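Macrophage migration inhibitory factor-like protein (Entamoeba histolytica, PDB 6CUQ) is a member of the macrophage migration inhibitory factor family, built as a trimer of alpha/beta subunits whose sheets run on from one chain into the next. Local coordinates at residues R86-L91 / I102-T107; E23-I28 / T49-S54. All coordinates share one frame; numbering follows the deposited sequence.

Contact 1. Residues R86-L91 / I102-T107; sequences RYCKLL and IYLNFT
Ile102, at the start of its strand, packs against the helix segment 86-91 on Cys88 and Leu91. Its CB points toward the helix and splits into two branches. The shorter one, CG2, lies 4.1 Å from Cys88 SG. The longer one leaves through CG1, which stands anti to the carbonyl carbon (chi1 -59°), and the extended second torsion (chi2 172°) carries CD1 on to the helix surface. There the methyl lies 3.8 Å from Leu91 CB and 4.1 Å from Cys88 CA, so that it rests on two residues nearly one turn apart. Leu104, two residues on and on the same face of the strand, extends the apolar surface. Its CD2 is 4.0 Å from Tyr87 CB and about as far from CD2 of the ring, approaching the aromatic obliquely, while its other methyl, CD1, lies 4.2 Å from Cys88 SG. The sulfur therefore lies near both branches of Ile102 and one methyl of Leu104.

No hydrogen bond crosses between the segments; all five touching residues are buried, the segments bury 235 Å² between them, and the side-chain contacts are apolar. The phenol oxygen of Tyr87 shares a hydrogen bond with Ser32 OG on helix 22-40. The axes pass 9.8 Å apart with their directions at 143°, the roughly antiparallel course expected of a helix packed on the closing strand of a beta-alpha-beta unit, here strand 66-72, helix 80-95 and strand 102-108. On its flank the helix meets helix 22-40, where Tyr87 touches Leu36, and the Tyr87 side chain also reaches Ile68 and Ile70 of strand 66-72 and Ile14 of strand 11-16. Strand 102-108 is outermost within its chain, but a strand of the second subunit pairs antiparallel with it.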
loop_
_atom_site.group_PDB
_atom_site.type_symbol
_atom_site.label_atom_id
_atom_site.label_comp_id
_atom_site.label_asym_id
_atom_site.label_seq_id
_atom_site.Cartn_x
_atom_site.Cartn_y
_atom_site.Cartn_z
ATOM N N ARG B 86 17.396 -9.522 -4.854
ATOM C CA ARG B 86 17.506 -8.637 -6.013
ATOM C C ARG B 86 16.967 -7.239 -5.713
ATOM O O ARG B 86 17.541 -6.241 -6.166
ATOM C CB ARG B 86 16.816 -9.269 -7.221
ATOM C CG ARG B 86 17.532 -10.530 -7.669
ATOM C CD ARG B 86 17.362 -10.823 -9.130
ATOM N NE ARG B 86 18.025 -9.840 -9.976
ATOM C CZ ARG B 86 17.777 -9.704 -11.275
ATOM N NH1 ARG B 86 16.881 -10.487 -11.852
ATOM N NH2 ARG B 86 18.410 -8.782 -11.986
ATOM N N TYR B 87 15.846 -7.141 -4.996
ATOM C CA TYR B 87 15.313 -5.824 -4.644
ATOM C C TYR B 87 16.233 -5.081 -3.679
ATOM O O TYR B 87 16.369 -3.853 -3.767
ATOM C CB TYR B 87 13.920 -5.957 -4.036
ATOM C CG TYR B 87 12.828 -6.038 -5.068
ATOM C CD1 TYR B 87 12.512 -4.933 -5.838
ATOM C CD2 TYR B 87 12.109 -7.214 -5.267
ATOM C CE1 TYR B 87 11.513 -4.986 -6.780
ATOM C CE2 TYR B 87 11.105 -7.283 -6.210
ATOM C CZ TYR B 87 10.816 -6.163 -6.967
ATOM O OH TYR B 87 9.826 -6.197 -7.911
ATOM N N CYS B 88 16.822 -5.794 -2.714
ATOM C CA CYS B 88 17.731 -5.130 -1.785
ATOM C C CYS B 88 18.987 -4.654 -2.502
ATOM O O CYS B 88 19.494 -3.561 -2.220
ATOM C CB CYS B 88 18.073 -6.064 -0.619
ATOM S SG CYS B 88 16.704 -6.277 0.556
ATOM N N LYS B 89 19.479 -5.440 -3.465
ATOM C CA LYS B 89 20.627 -4.995 -4.251
ATOM C C LYS B 89 20.253 -3.809 -5.123
ATOM O O LYS B 89 21.060 -2.887 -5.303
ATOM C CB LYS B 89 21.172 -6.146 -5.095
ATOM N N LEU B 90 19.021 -3.791 -5.631
ATOM C CA LEU B 90 18.566 -2.685 -6.468
ATOM C C LEU B 90 18.452 -1.377 -5.678
ATOM O O LEU B 90 18.972 -0.340 -6.108
ATOM C CB LEU B 90 17.233 -3.045 -7.132
ATOM C CG LEU B 90 16.643 -1.839 -7.864
ATOM C CD1 LEU B 90 17.633 -1.436 -8.930
ATOM C CD2 LEU B 90 15.234 -2.075 -8.443
ATOM N N LEU B 91 17.732 -1.392 -4.545
ATOM C CA LEU B 91 17.558 -0.156 -3.773
ATOM C C LEU B 91 18.868 0.314 -3.165
ATOM O O LEU B 91 19.061 1.517 -2.963
ATOM C CB LEU B 91 16.502 -0.326 -2.679
ATOM C CG LEU B 91 15.085 -0.518 -3.224
ATOM C CD1 LEU B 91 14.049 -0.271 -2.157
ATOM C CD2 LEU B 91 14.831 0.348 -4.445
ATOM N N ILE B 102 15.159 -2.366 4.812
ATOM C CA ILE B 102 14.167 -2.698 3.797
ATOM C C ILE B 102 13.352 -3.888 4.282
ATOM O O ILE B 102 13.918 -4.934 4.616
ATOM C CB ILE B 102 14.821 -3.024 2.441
ATOM C CG1 ILE B 102 15.639 -1.836 1.941
ATOM C CG2 ILE B 102 13.767 -3.500 1.442
ATOM C CD1 ILE B 102 16.460 -2.121 0.723
ATOM N N TYR B 103 12.032 -3.736 4.312
ATOM C CA TYR B 103 11.128 -4.854 4.546
ATOM C C TYR B 103 10.372 -5.178 3.263
ATOM O O TYR B 103 10.060 -4.294 2.457
ATOM C CB TYR B 103 10.123 -4.550 5.655
ATOM C CG TYR B 103 10.617 -4.788 7.056
ATOM C CD1 TYR B 103 11.711 -5.595 7.303
ATOM C CD2 TYR B 103 9.975 -4.200 8.137
ATOM C CE1 TYR B 103 12.154 -5.809 8.593
ATOM C CE2 TYR B 103 10.410 -4.398 9.415
ATOM C CZ TYR B 103 11.499 -5.203 9.651
ATOM O OH TYR B 103 11.915 -5.394 10.958
ATOM N N LEU B 104 10.087 -6.459 3.074
ATOM C CA LEU B 104 9.297 -6.911 1.942
ATOM C C LEU B 104 8.163 -7.804 2.422
ATOM O O LEU B 104 8.265 -8.468 3.465
ATOM C CB LEU B 104 10.149 -7.672 0.940
ATOM C CG LEU B 104 11.288 -6.909 0.276
ATOM C CD1 LEU B 104 12.598 -7.123 1.043
ATOM C CD2 LEU B 104 11.418 -7.361 -1.182
ATOM N N ASN B 105 7.087 -7.812 1.639
ATOM C CA ASN B 105 5.924 -8.659 1.865
ATOM C C ASN B 105 5.553 -9.360 0.566
ATOM O O ASN B 105 5.620 -8.766 -0.517
ATOM C CB ASN B 105 4.736 -7.840 2.380
ATOM C CG ASN B 105 4.671 -7.801 3.899
ATOM O OD1 ASN B 105 3.659 -7.404 4.480
ATOM N ND2 ASN B 105 5.755 -8.225 4.550
ATOM N N PHE B 106 5.154 -10.621 0.680
ATOM C CA PHE B 106 4.771 -11.436 -0.461
ATOM C C PHE B 106 3.370 -11.973 -0.235
ATOM O O PHE B 106 3.078 -12.544 0.821
ATOM C CB PHE B 106 5.763 -12.577 -0.677
ATOM C CG PHE B 106 7.172 -12.110 -0.811
ATOM C CD1 PHE B 106 7.662 -11.703 -2.040
ATOM C CD2 PHE B 106 7.996 -12.031 0.298
ATOM C CE1 PHE B 106 8.962 -11.255 -2.167
ATOM C CE2 PHE B 106 9.292 -11.579 0.181
ATOM C CZ PHE B 106 9.777 -11.188 -1.057
ATOM N N THR B 107 2.512 -11.801 -1.236
ATOM C CA THR B 107 1.099 -12.115 -1.097
ATOM C C THR B 107 0.607 -12.715 -2.405
ATOM O O THR B 107 0.684 -12.075 -3.460
ATOM C CB THR B 107 0.301 -10.858 -0.734
ATOM O OG1 THR B 107 0.896 -10.228 0.413
ATOM C CG2 THR B 107 -1.131 -11.219 -0.402
#

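Contact 2. Residues E23-I28 / T49-S54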
loop_
_atom_site.group_PDB
_atom_site.type_symbol
_atom_site.label_atom_id
_atom_site.label_comp_id
_atom_site.label_asym_id
_atom_site.label_seq_id
_atom_site.Cartn_x
_atom_site.Cartn_y
_atom_site.Cartn_z
ATOM N N GLU B 23 14.190 10.553 -12.203
ATOM C CA GLU B 23 14.801 9.603 -13.137
ATOM C C GLU B 23 15.208 8.307 -12.443
ATOM O O GLU B 23 14.958 7.214 -12.971
ATOM C CB GLU B 23 16.005 10.234 -13.844
ATOM C CG GLU B 23 16.562 9.347 -14.940
ATOM C CD GLU B 23 15.496 8.947 -15.973
ATOM O OE1 GLU B 23 14.719 9.829 -16.412
ATOM O OE2 GLU B 23 15.423 7.747 -16.333
ATOM N N ILE B 24 15.839 8.409 -11.266
ATOM C CA ILE B 24 16.245 7.216 -10.519
ATOM C C ILE B 24 15.019 6.398 -10.119
ATOM O O ILE B 24 15.046 5.160 -10.130
ATOM C CB ILE B 24 17.088 7.605 -9.285
ATOM C CG1 ILE B 24 18.522 7.980 -9.675
ATOM C CG2 ILE B 24 17.118 6.464 -8.250
ATOM C CD1 ILE B 24 19.323 6.853 -10.255
ATOM N N LYS B 25 13.929 7.073 -9.747
ATOM C CA LYS B 25 12.680 6.364 -9.472
ATOM C C LYS B 25 12.186 5.604 -10.703
ATOM O O LYS B 25 11.707 4.467 -10.590
ATOM C CB LYS B 25 11.619 7.347 -9.001
ATOM C CG LYS B 25 11.808 7.789 -7.601
ATOM C CD LYS B 25 10.877 8.939 -7.245
ATOM C CE LYS B 25 11.491 9.826 -6.131
ATOM N NZ LYS B 25 10.538 10.840 -5.592
ATOM N N LYS B 26 12.278 6.219 -11.887
ATOM C CA LYS B 26 11.918 5.495 -13.095
ATOM C C LYS B 26 12.821 4.283 -13.278
ATOM O O LYS B 26 12.349 3.191 -13.616
ATOM C CB LYS B 26 11.979 6.409 -14.327
ATOM C CG LYS B 26 11.019 7.588 -14.297
ATOM C CD LYS B 26 11.059 8.312 -15.641
ATOM C CE LYS B 26 10.422 9.698 -15.611
ATOM N NZ LYS B 26 11.436 10.741 -15.217
ATOM N N GLU B 27 14.121 4.447 -13.024
ATOM C CA GLU B 27 15.033 3.322 -13.190
ATOM C C GLU B 27 14.688 2.203 -12.219
ATOM O O GLU B 27 14.768 1.016 -12.568
ATOM C CB GLU B 27 16.468 3.787 -12.996
ATOM C CG GLU B 27 17.041 4.592 -14.158
ATOM C CD GLU B 27 18.388 5.209 -13.793
ATOM O OE1 GLU B 27 19.030 4.714 -12.846
ATOM O OE2 GLU B 27 18.801 6.189 -14.447
ATOM N N ILE B 28 14.284 2.566 -11.000
ATOM C CA ILE B 28 13.855 1.578 -10.013
ATOM C C ILE B 28 12.614 0.837 -10.506
ATOM O O ILE B 28 12.558 -0.399 -10.471
ATOM C CB ILE B 28 13.614 2.258 -8.650
ATOM C CG1 ILE B 28 14.950 2.646 -8.013
ATOM C CG2 ILE B 28 12.775 1.376 -7.735
ATOM C CD1 ILE B 28 14.822 3.507 -6.759
ATOM N N THR B 49 4.853 -1.968 -11.675
ATOM C CA THR B 49 5.496 -1.423 -10.489
ATOM C C THR B 49 5.131 0.049 -10.317
ATOM O O THR B 49 5.110 0.820 -11.283
ATOM C CB THR B 49 7.018 -1.616 -10.551
ATOM O OG1 THR B 49 7.311 -3.012 -10.426
ATOM C CG2 THR B 49 7.737 -0.867 -9.433
ATOM N N GLN B 50 4.838 0.415 -9.070
ATOM C CA GLN B 50 4.632 1.790 -8.644
ATOM C C GLN B 50 5.639 2.110 -7.545
ATOM O O GLN B 50 5.794 1.333 -6.594
ATOM C CB GLN B 50 3.206 2.005 -8.126
ATOM C CG GLN B 50 2.122 1.646 -9.124
ATOM C CD GLN B 50 2.196 2.490 -10.398
ATOM O OE1 GLN B 50 2.659 3.629 -10.366
ATOM N NE2 GLN B 50 1.724 1.937 -11.520
ATOM N N VAL B 51 6.329 3.238 -7.688
ATOM C CA VAL B 51 7.325 3.704 -6.730
ATOM C C VAL B 51 6.755 4.907 -5.989
ATOM O O VAL B 51 6.407 5.915 -6.612
ATOM C CB VAL B 51 8.648 4.060 -7.420
ATOM C CG1 VAL B 51 9.685 4.433 -6.382
ATOM C CG2 VAL B 51 9.118 2.886 -8.268
ATOM N N VAL B 52 6.669 4.812 -4.658
ATOM C CA VAL B 52 6.028 5.836 -3.846
ATOM C C VAL B 52 7.064 6.436 -2.896
ATOM O O VAL B 52 7.728 5.705 -2.151
ATOM C CB VAL B 52 4.829 5.248 -3.077
ATOM C CG1 VAL B 52 4.244 6.263 -2.064
ATOM C CG2 VAL B 52 3.772 4.725 -4.075
ATOM N N THR B 53 7.199 7.760 -2.927
ATOM C CA THR B 53 8.122 8.466 -2.049
ATOM C C THR B 53 7.495 8.692 -0.681
ATOM O O THR B 53 6.432 9.309 -0.567
ATOM C CB THR B 53 8.514 9.809 -2.652
ATOM O OG1 THR B 53 9.317 9.596 -3.809
ATOM C CG2 THR B 53 9.306 10.636 -1.635
ATOM N N SER B 54 8.194 8.269 0.363
ATOM C CA SER B 54 7.679 8.351 1.724
ATOM C C SER B 54 8.673 9.057 2.642
ATOM O O SER B 54 9.781 9.423 2.244
ATOM C CB SER B 54 7.391 6.957 2.276
ATOM O OG SER B 54 8.594 6.211 2.305
#
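The beta-alpha-beta unit formed by strand 11-16, helix 22-40 and strand 48-53 brings the early turns of its helix against its second strand, with segment axes 8.6 Å apart and directions at 144°. Val51 is the apolar centre of the contact. Its two methyls divide the work: CG2 sits 3.8 Å from Lys25 O and 4.0 Å from Ile28 CG2, whereas CG1 lies 4.2 Å from Lys25 CG. Ile28 and Val51 meet with their side chains at about a right angle, and Ile28 also touches Lys94 of helix 80-95.

Lys25 begins on this valine and ends near a hydroxyl. Beyond CG its chain is extended (chi2 170°), which carries the ammonium along the strand to Thr53, whose side chain it crosses at about a right angle. NZ is placed to donate to Thr53 OG1, but the modelled 2.5 Å is very short, so the detail of this bond is doubtful. Glu22 OE2 forms a salt bridge with the same NZ.

The chemistry thus changes along the strand, from methyl packing at buried Val51 to a polar approach at exposed Thr53. The salt bridge with Glu22 would favour a charged Lys25, while its CG packs on Val51.

How the contacts relate
Contact 2 is complete before contact 1 opens, and each belongs to one of two successive beta-alpha-beta units. Their centres lie about 13 Å apart. Both rest on the same mixed sheet, where strands 48-53 and 102-108 are the outermost within the chain and 11-16 and 66-72 lie between them. The two helices bridge this separation directly: Leu91 CD2 is 3.9 Å from Ile28 CD1, and Leu90 CD2 is 3.8 Å from Ile28 O. The result is a pair of helices on one sheet, as in the MIF fold. Because both outer strands pair with other subunits, each contact joins a helix to a strand used in trimer assembly.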